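Local coordinates for alpha-11 giardin (Giardia intestinalis, PDB 2II2), which binds calcium as an unusual annexin of the parasite and probably serves in calcium-dependent phospholipid binding and in organising its attachment cytoskeleton, at residues 150-155 against 184-189; 157-162 against 191-196. One frame throughout, in Å; residues are numbered along the deposited sequence.

Interaction 1: 150-155 against 184-189; sequences RTPRGS and TSTADE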
ATOM      1  N   ARG A 150      19.001  -1.725  -6.261  0.50 12.26           N
ATOM      2  CA  ARG A 150      18.894  -2.723  -7.326  0.50 12.50           C
ATOM      3  C   ARG A 150      20.173  -2.642  -8.195  0.50 12.38           C
ATOM      4  O   ARG A 150      20.627  -1.545  -8.537  0.50 12.36           O
ATOM      5  CB  ARG A 150      17.610  -2.487  -8.165  0.50 11.84           C
ATOM      6  CG  ARG A 150      16.251  -2.475  -7.356  0.50 12.33           C
ATOM      7  CD  ARG A 150      15.000  -1.954  -8.150  0.50 13.33           C
ATOM      8  NE  ARG A 150      14.311  -3.035  -8.862  0.50 11.29           N
ATOM      9  CZ  ARG A 150      13.190  -2.959  -9.585  0.50 11.15           C
ATOM     10  NH1 ARG A 150      12.500  -1.836  -9.745  0.50 10.29           N
ATOM     11  NH2 ARG A 150      12.738  -4.081 -10.131  0.50 12.44           N
ATOM     12  N   THR A 151      20.787  -3.789  -8.499  1.00 11.96           N
ATOM     13  CA  THR A 151      21.967  -3.865  -9.347  1.00 13.14           C
ATOM     14  C   THR A 151      21.917  -5.181 -10.108  1.00 11.64           C
ATOM     15  O   THR A 151      21.464  -6.198  -9.579  1.00 11.00           O
ATOM     16  CB  THR A 151      23.305  -3.800  -8.551  1.00 14.83           C
ATOM     17  OG1 THR A 151      23.395  -4.888  -7.636  1.00 17.58           O
ATOM     18  CG2 THR A 151      23.488  -2.492  -7.792  1.00 17.91           C
ATOM     19  N   PRO A 152      22.355  -5.161 -11.373  1.00 11.75           N
ATOM     20  CA  PRO A 152      22.378  -6.417 -12.118  1.00 12.08           C
ATOM     21  C   PRO A 152      23.373  -7.410 -11.532  1.00 12.24           C
ATOM     22  O   PRO A 152      24.439  -7.000 -11.046  1.00 13.05           O
ATOM     23  CB  PRO A 152      22.847  -5.988 -13.511  1.00 12.69           C
ATOM     24  CG  PRO A 152      22.590  -4.533 -13.571  1.00 14.98           C
ATOM     25  CD  PRO A 152      22.785  -4.015 -12.200  1.00 12.92           C
ATOM     26  N   ARG A 153      23.050  -8.706 -11.611  1.00 10.94           N
ATOM     27  CA  ARG A 153      23.967  -9.762 -11.171  1.00 11.36           C
ATOM     28  C   ARG A 153      24.442 -10.644 -12.296  1.00 11.32           C
ATOM     29  O   ARG A 153      25.425 -11.342 -12.121  1.00 12.60           O
ATOM     30  CB  ARG A 153      23.332 -10.625 -10.080  1.00 11.01           C
ATOM     31  CG  ARG A 153      22.970  -9.835  -8.825  1.00 11.25           C
ATOM     32  CD  ARG A 153      22.266 -10.707  -7.783  1.00 11.25           C
ATOM     33  NE  ARG A 153      20.975 -11.212  -8.246  1.00 10.60           N
ATOM     34  CZ  ARG A 153      19.786 -10.683  -7.952  1.00 10.45           C
ATOM     35  NH1 ARG A 153      19.680  -9.583  -7.199  1.00 10.43           N
ATOM     36  NH2 ARG A 153      18.685 -11.271  -8.414  1.00  9.35           N
ATOM     37  N   GLY A 154      23.733 -10.670 -13.426  1.00 10.83           N
ATOM     38  CA  GLY A 154      24.156 -11.539 -14.533  1.00 11.21           C
ATOM     39  C   GLY A 154      24.116 -13.013 -14.170  1.00 11.05           C
ATOM     40  O   GLY A 154      24.897 -13.808 -14.671  1.00 11.59           O
ATOM     41  N   SER A 155      23.209 -13.380 -13.265  1.00 10.38           N
ATOM     42  CA  SER A 155      23.112 -14.768 -12.805  1.00 10.52           C
ATOM     43  C   SER A 155      21.648 -15.229 -12.769  1.00  9.89           C
ATOM     44  O   SER A 155      21.172 -15.755 -11.750  1.00 10.49           O
ATOM     45  CB  SER A 155      23.778 -14.932 -11.423  1.00  9.83           C
ATOM     46  OG  SER A 155      23.189 -14.087 -10.452  1.00 11.71           O
ATOM     47  N   THR A 184      16.935  -6.609  -4.378  1.00  8.40           N
ATOM     48  CA  THR A 184      18.052  -6.035  -5.118  1.00  9.04           C
ATOM     49  C   THR A 184      18.018  -6.342  -6.605  1.00  8.51           C
ATOM     50  O   THR A 184      18.932  -5.943  -7.324  1.00  9.66           O
ATOM     51  CB  THR A 184      19.429  -6.497  -4.564  1.00  9.56           C
ATOM     52  OG1 THR A 184      19.574  -7.911  -4.740  1.00  9.29           O
ATOM     53  CG2 THR A 184      19.610  -6.145  -3.090  1.00 11.06           C
ATOM     54  N   SER A 185      16.987  -7.020  -7.095  1.00  8.73           N
ATOM     55  CA  SER A 185      16.922  -7.343  -8.521  1.00  7.42           C
ATOM     56  C   SER A 185      16.505  -6.145  -9.316  1.00  8.20           C
ATOM     57  O   SER A 185      15.559  -5.453  -8.949  1.00 10.17           O
ATOM     58  CB  SER A 185      15.899  -8.452  -8.800  1.00  8.57           C
ATOM     59  OG  SER A 185      16.250  -9.700  -8.228  1.00  8.59           O
ATOM     60  N   THR A 186      17.168  -5.944 -10.453  1.00  9.09           N
ATOM     61  CA  THR A 186      16.625  -5.004 -11.415  1.00  9.19           C
ATOM     62  C   THR A 186      15.346  -5.574 -12.047  1.00  9.27           C
ATOM     63  O   THR A 186      15.148  -6.792 -12.078  1.00  9.55           O
ATOM     64  CB  THR A 186      17.622  -4.685 -12.538  1.00  9.90           C
ATOM     65  OG1 THR A 186      17.846  -5.877 -13.298  1.00 11.71           O
ATOM     66  CG2 THR A 186      18.927  -4.149 -11.989  1.00 10.96           C
ATOM     67  N   ALA A 187      14.512  -4.694 -12.584  1.00 10.94           N
ATOM     68  CA  ALA A 187      13.289  -5.151 -13.248  1.00 11.10           C
ATOM     69  C   ALA A 187      13.618  -6.040 -14.442  1.00 11.25           C
ATOM     70  O   ALA A 187      12.952  -7.047 -14.672  1.00 11.54           O
ATOM     71  CB  ALA A 187      12.415  -3.979 -13.690  1.00 12.99           C
ATOM     72  N   ASP A 188      14.637  -5.674 -15.211  1.00 11.63           N
ATOM     73  CA  ASP A 188      14.968  -6.458 -16.396  1.00 12.27           C
ATOM     74  C   ASP A 188      15.394  -7.869 -16.016  1.00 11.99           C
ATOM     75  O   ASP A 188      14.913  -8.849 -16.594  1.00 12.75           O
ATOM     76  CB  ASP A 188      16.064  -5.776 -17.224  1.00 14.27           C
ATOM     77  CG  ASP A 188      15.569  -4.576 -18.024  1.00 18.32           C
ATOM     78  OD1 ASP A 188      14.365  -4.266 -18.032  1.00 20.42           O
ATOM     79  OD2 ASP A 188      16.422  -3.938 -18.665  1.00 22.43           O
ATOM     80  N   GLU A 189      16.330  -7.986 -15.073  1.00 10.28           N
ATOM     81  CA  GLU A 189      16.759  -9.313 -14.671  1.00  8.92           C
ATOM     82  C   GLU A 189      15.648 -10.086 -13.971  1.00  8.83           C
ATOM     83  O   GLU A 189      15.512 -11.288 -14.175  1.00  9.48           O
ATOM     84  CB  GLU A 189      17.969  -9.248 -13.757  1.00  8.24           C
ATOM     85  CG  GLU A 189      19.232  -8.935 -14.532  1.00  9.88           C
ATOM     86  CD  GLU A 189      20.543  -9.214 -13.778  1.00  9.55           C
ATOM     87  OE1 GLU A 189      20.498  -9.398 -12.529  1.00  9.57           O
ATOM     88  OE2 GLU A 189      21.620  -9.184 -14.452  1.00 10.30           O
TER
HETATM   89  O   HOH W   1      19.338  -7.843 -10.572  1.00 10.10           O
HETATM   90  O   HOH W   2      20.821 -12.215 -12.127  1.00 10.46           O
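R150 and T184 bring their CA atoms to 4.1 Å, and next to them T151 N donates to T184 O at 3.1 Å, tying the loop that follows helix 137-147 to the turn entering helix 187-201. From R150 the guanidinium reaches along the same turn: in one of its two conformers the chain bends at chi3 (89°), and NE makes a nearly straight hydrogen bond of 2.7 Å to S185 O, with the oxygen at the edge of the guanidinium and the donor in the carbonyl plane. T186 N-caps the helix, its OG1 taking the N-H of E189, while its CG2 packs against the P152 ring, 3.6 Å from P152 N. This interhelical loop of the annexin fold lies away from the known calcium site and holds the E189 carboxylate by backbone N-H groups. R153 N meets OE1 and G154 N meets OE2, both at 2.8 Å, each on the syn side and somewhat out of the carboxylate plane. Two waters also donate to OE1; one bridges to T151 O and T186 N, the other accepts from S155 N. R153 turns its guanidinium edge to S185, NH2 giving a 2.9 Å bond to OG, which is also bonded to L181 O; R153 NE forms a salt bridge with D159.

Interaction 2: 157-162 against 191-196; sequences ASDAEV and KEINHR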
ATOM      1  N   ALA A 157      19.846 -17.637 -14.223  1.00 11.04           N
ATOM      2  CA  ALA A 157      19.536 -19.070 -14.008  1.00 11.49           C
ATOM      3  C   ALA A 157      19.756 -19.483 -12.565  1.00 11.56           C
ATOM      4  O   ALA A 157      18.907 -20.163 -11.936  1.00 12.13           O
ATOM      5  CB  ALA A 157      20.335 -19.961 -14.947  1.00 12.65           C
ATOM      6  N   SER A 158      20.913 -19.094 -12.036  1.00 11.02           N
ATOM      7  CA  SER A 158      21.216 -19.478 -10.669  1.00 11.01           C
ATOM      8  C   SER A 158      20.292 -18.783  -9.662  1.00  9.90           C
ATOM      9  O   SER A 158      19.937 -19.382  -8.644  1.00 10.27           O
ATOM     10  CB  SER A 158      22.686 -19.294 -10.312  1.00 12.52           C
ATOM     11  OG  SER A 158      23.133 -17.973 -10.465  1.00 17.39           O
ATOM     12  N   ASP A 159      19.863 -17.555  -9.949  1.00  8.24           N
ATOM     13  CA  ASP A 159      18.945 -16.861  -9.062  1.00  9.11           C
ATOM     14  C   ASP A 159      17.582 -17.551  -9.029  1.00  8.90           C
ATOM     15  O   ASP A 159      16.957 -17.666  -7.973  1.00  8.16           O
ATOM     16  CB  ASP A 159      18.787 -15.421  -9.526  1.00  9.15           C
ATOM     17  CG  ASP A 159      20.000 -14.549  -9.247  1.00  9.61           C
ATOM     18  OD1 ASP A 159      20.940 -14.993  -8.553  1.00 13.28           O
ATOM     19  OD2 ASP A 159      19.993 -13.405  -9.762  1.00 10.35           O
ATOM     20  N   ALA A 160      17.110 -18.010 -10.180  1.00  9.47           N
ATOM     21  CA  ALA A 160      15.891 -18.799 -10.204  1.00  9.95           C
ATOM     22  C   ALA A 160      16.011 -20.087  -9.364  1.00  9.43           C
ATOM     23  O   ALA A 160      15.075 -20.463  -8.672  1.00 10.29           O
ATOM     24  CB  ALA A 160      15.495 -19.118 -11.625  1.00 10.21           C
ATOM     25  N   GLU A 161      17.187 -20.725  -9.423  1.00  9.91           N
ATOM     26  CA  GLU A 161      17.447 -21.897  -8.618  1.00 10.67           C
ATOM     27  C   GLU A 161      17.479 -21.561  -7.116  1.00  9.47           C
ATOM     28  O   GLU A 161      16.999 -22.342  -6.317  1.00 10.15           O
ATOM     29  CB  GLU A 161      18.744 -22.584  -9.060  1.00 11.21           C
ATOM     30  CG  GLU A 161      18.625 -23.376 -10.350  1.00 17.18           C
ATOM     31  CD  GLU A 161      17.886 -24.707 -10.222  1.00 20.64           C
ATOM     32  OE1 GLU A 161      17.403 -25.078  -9.125  1.00 19.56           O
ATOM     33  OE2 GLU A 161      17.793 -25.386 -11.268  1.00 23.98           O
ATOM     34  N   VAL A 162      18.001 -20.393  -6.738  1.00  8.95           N
ATOM     35  CA  VAL A 162      18.015 -19.965  -5.340  1.00  9.37           C
ATOM     36  C   VAL A 162      16.559 -19.857  -4.858  1.00  8.36           C
ATOM     37  O   VAL A 162      16.215 -20.312  -3.744  1.00  8.73           O
ATOM     38  CB  VAL A 162      18.757 -18.609  -5.153  1.00 10.08           C
ATOM     39  CG1 VAL A 162      18.522 -18.033  -3.738  1.00 10.47           C
ATOM     40  CG2 VAL A 162      20.239 -18.773  -5.428  1.00 10.81           C
ATOM     41  N   LYS A 191      12.390 -10.018 -14.421  1.00  9.94           N
ATOM     42  CA  LYS A 191      11.432 -10.579 -15.371  1.00 11.11           C
ATOM     43  C   LYS A 191      11.964 -11.935 -15.875  1.00  9.88           C
ATOM     44  O   LYS A 191      11.201 -12.914 -16.013  1.00 10.16           O
ATOM     45  CB  LYS A 191      11.259  -9.623 -16.549  1.00 12.49           C
ATOM     46  CG  LYS A 191      10.148 -10.012 -17.506  1.00 14.59           C
ATOM     47  CD  LYS A 191       9.957  -9.023 -18.635  1.00 15.59           C
ATOM     48  CE  LYS A 191       8.737  -9.426 -19.462  1.00 19.10           C
ATOM     49  NZ  LYS A 191       8.502  -8.425 -20.537  1.00 22.40           N
ATOM     50  N   GLU A 192      13.275 -11.987 -16.149  1.00  9.71           N
ATOM     51  CA  GLU A 192      13.895 -13.220 -16.603  1.00  9.57           C
ATOM     52  C   GLU A 192      13.972 -14.301 -15.502  1.00  9.46           C
ATOM     53  O   GLU A 192      13.736 -15.490 -15.767  1.00  9.51           O
ATOM     54  CB  GLU A 192      15.278 -12.914 -17.154  1.00 10.46           C
ATOM     55  CG  GLU A 192      15.209 -11.990 -18.355  1.00 13.69           C
ATOM     56  CD  GLU A 192      16.502 -11.230 -18.648  1.00 18.06           C
ATOM     57  OE1 GLU A 192      17.526 -11.460 -17.963  1.00 20.64           O
ATOM     58  OE2 GLU A 192      16.480 -10.382 -19.581  1.00 20.34           O
ATOM     59  N   ILE A 193      14.287 -13.893 -14.264  1.00  8.33           N
ATOM     60  CA  ILE A 193      14.344 -14.810 -13.138  1.00  8.10           C
ATOM     61  C   ILE A 193      12.974 -15.442 -12.917  1.00  8.12           C
ATOM     62  O   ILE A 193      12.867 -16.665 -12.717  1.00  8.95           O
ATOM     63  CB  ILE A 193      14.844 -14.087 -11.869  1.00  8.22           C
ATOM     64  CG1 ILE A 193      16.318 -13.679 -12.038  1.00  8.85           C
ATOM     65  CG2 ILE A 193      14.605 -14.928 -10.619  1.00  9.18           C
ATOM     66  CD1 ILE A 193      16.748 -12.622 -11.000  1.00 10.24           C
ATOM     67  N   ASN A 194      11.940 -14.596 -12.970  1.00  7.61           N
ATOM     68  CA  ASN A 194      10.587 -15.047 -12.797  1.00  8.04           C
ATOM     69  C   ASN A 194      10.189 -16.088 -13.843  1.00  8.37           C
ATOM     70  O   ASN A 194       9.631 -17.146 -13.507  1.00  8.38           O
ATOM     71  CB  ASN A 194       9.652 -13.840 -12.824  1.00  8.18           C
ATOM     72  CG  ASN A 194       8.224 -14.212 -12.635  1.00  8.35           C
ATOM     73  OD1 ASN A 194       7.836 -14.706 -11.561  1.00  8.95           O
ATOM     74  ND2 ASN A 194       7.398 -13.960 -13.650  1.00 10.10           N
ATOM     75  N   HIS A 195      10.477 -15.802 -15.102  1.00  8.83           N
ATOM     76  CA  HIS A 195      10.154 -16.754 -16.140  1.00  8.44           C
ATOM     77  C   HIS A 195      10.897 -18.062 -15.942  1.00  8.57           C
ATOM     78  O   HIS A 195      10.310 -19.147 -16.070  1.00  9.15           O
ATOM     79  CB  HIS A 195      10.495 -16.155 -17.499  1.00  9.19           C
ATOM     80  CG  HIS A 195      10.390 -17.134 -18.631  1.00 10.45           C
ATOM     81  ND1 HIS A 195       9.206 -17.758 -18.953  1.00 11.00           N
ATOM     82  CD2 HIS A 195      11.312 -17.593 -19.509  1.00 11.07           C
ATOM     83  CE1 HIS A 195       9.398 -18.555 -19.989  1.00 11.61           C
ATOM     84  NE2 HIS A 195      10.668 -18.477 -20.344  1.00 12.65           N
ATOM     85  N   ARG A 196      12.189 -17.976 -15.613  1.00  8.87           N
ATOM     86  CA  ARG A 196      12.979 -19.206 -15.430  1.00  9.01           C
ATOM     87  C   ARG A 196      12.419 -20.022 -14.266  1.00  8.79           C
ATOM     88  O   ARG A 196      12.382 -21.266 -14.344  1.00  9.44           O
ATOM     89  CB  ARG A 196      14.450 -18.852 -15.200  1.00  9.22           C
ATOM     90  CG  ARG A 196      15.219 -18.318 -16.432  1.00 12.24           C
ATOM     91  CD  ARG A 196      16.709 -18.221 -16.170  1.00 15.72           C
ATOM     92  NE  ARG A 196      17.468 -19.408 -16.577  1.00 23.53           N
ATOM     93  CZ  ARG A 196      17.999 -19.600 -17.784  1.00 25.26           C
ATOM     94  NH1 ARG A 196      17.852 -18.686 -18.736  1.00 27.96           N
ATOM     95  NH2 ARG A 196      18.671 -20.716 -18.047  1.00 25.52           N
TER
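Two helices of the annexin-type all-helical fold, 156-169 and 187-201, pack here through a short interface, their segments crossing at -58° with axes 8.4 Å apart at closest approach. A160 and I193 face each other at the crossing, with CA atoms 5.2 Å apart, and the small methyl of A160 lets the backbones come this near. Its CB lies 3.8 Å from I193 O and 3.7 Å from R196 CB, so it sits against backbone and side chain together. I193 directs CG1 (chi1 -67°) beside its own backbone N, and the chain stays extended and carries CD1 to D159. There CD1 touches D159 CB and lies 3.6 Å from D159 OD2, the oxygen that pairs with R153. L163 and V156 add further apolar contact around I193. On the exposed flank R196 folds over the start of helix 156-169: bent at chi3 (93°), its chain brings NE to 3.3 Å from A157 CB, with CD against A157 CA. No hydrogen bond joins the two segments; A157, A160 and D159 meet I193 and R196 by van der Waals contact, in the oblique packing of short helices that makes up the annexin fold.

In the fold
Interactions 1 and 2 follow one another along the same two runs of chain: 150-155 leads into helix 156-169, and 184-189 opens helix 187-201, so the loop contact sits directly before the helix crossing. Their centres are 11 Å apart, on one side of the molecule, and they touch. R153 of interaction 1 joins the two contacts: its NE lies 2.8 Å from D159 OD2 in a salt bridge, and its NH2 packs at 3.5 Å from I193 CD1. S185 OG lies 4.1 Å from the same methyl. D159 thus supplies the charge for R153 NE, while the I193 methyl packs against R153 NH2 and S185 OG. Both contacts lie away from the calcium-binding residues I60 and E66.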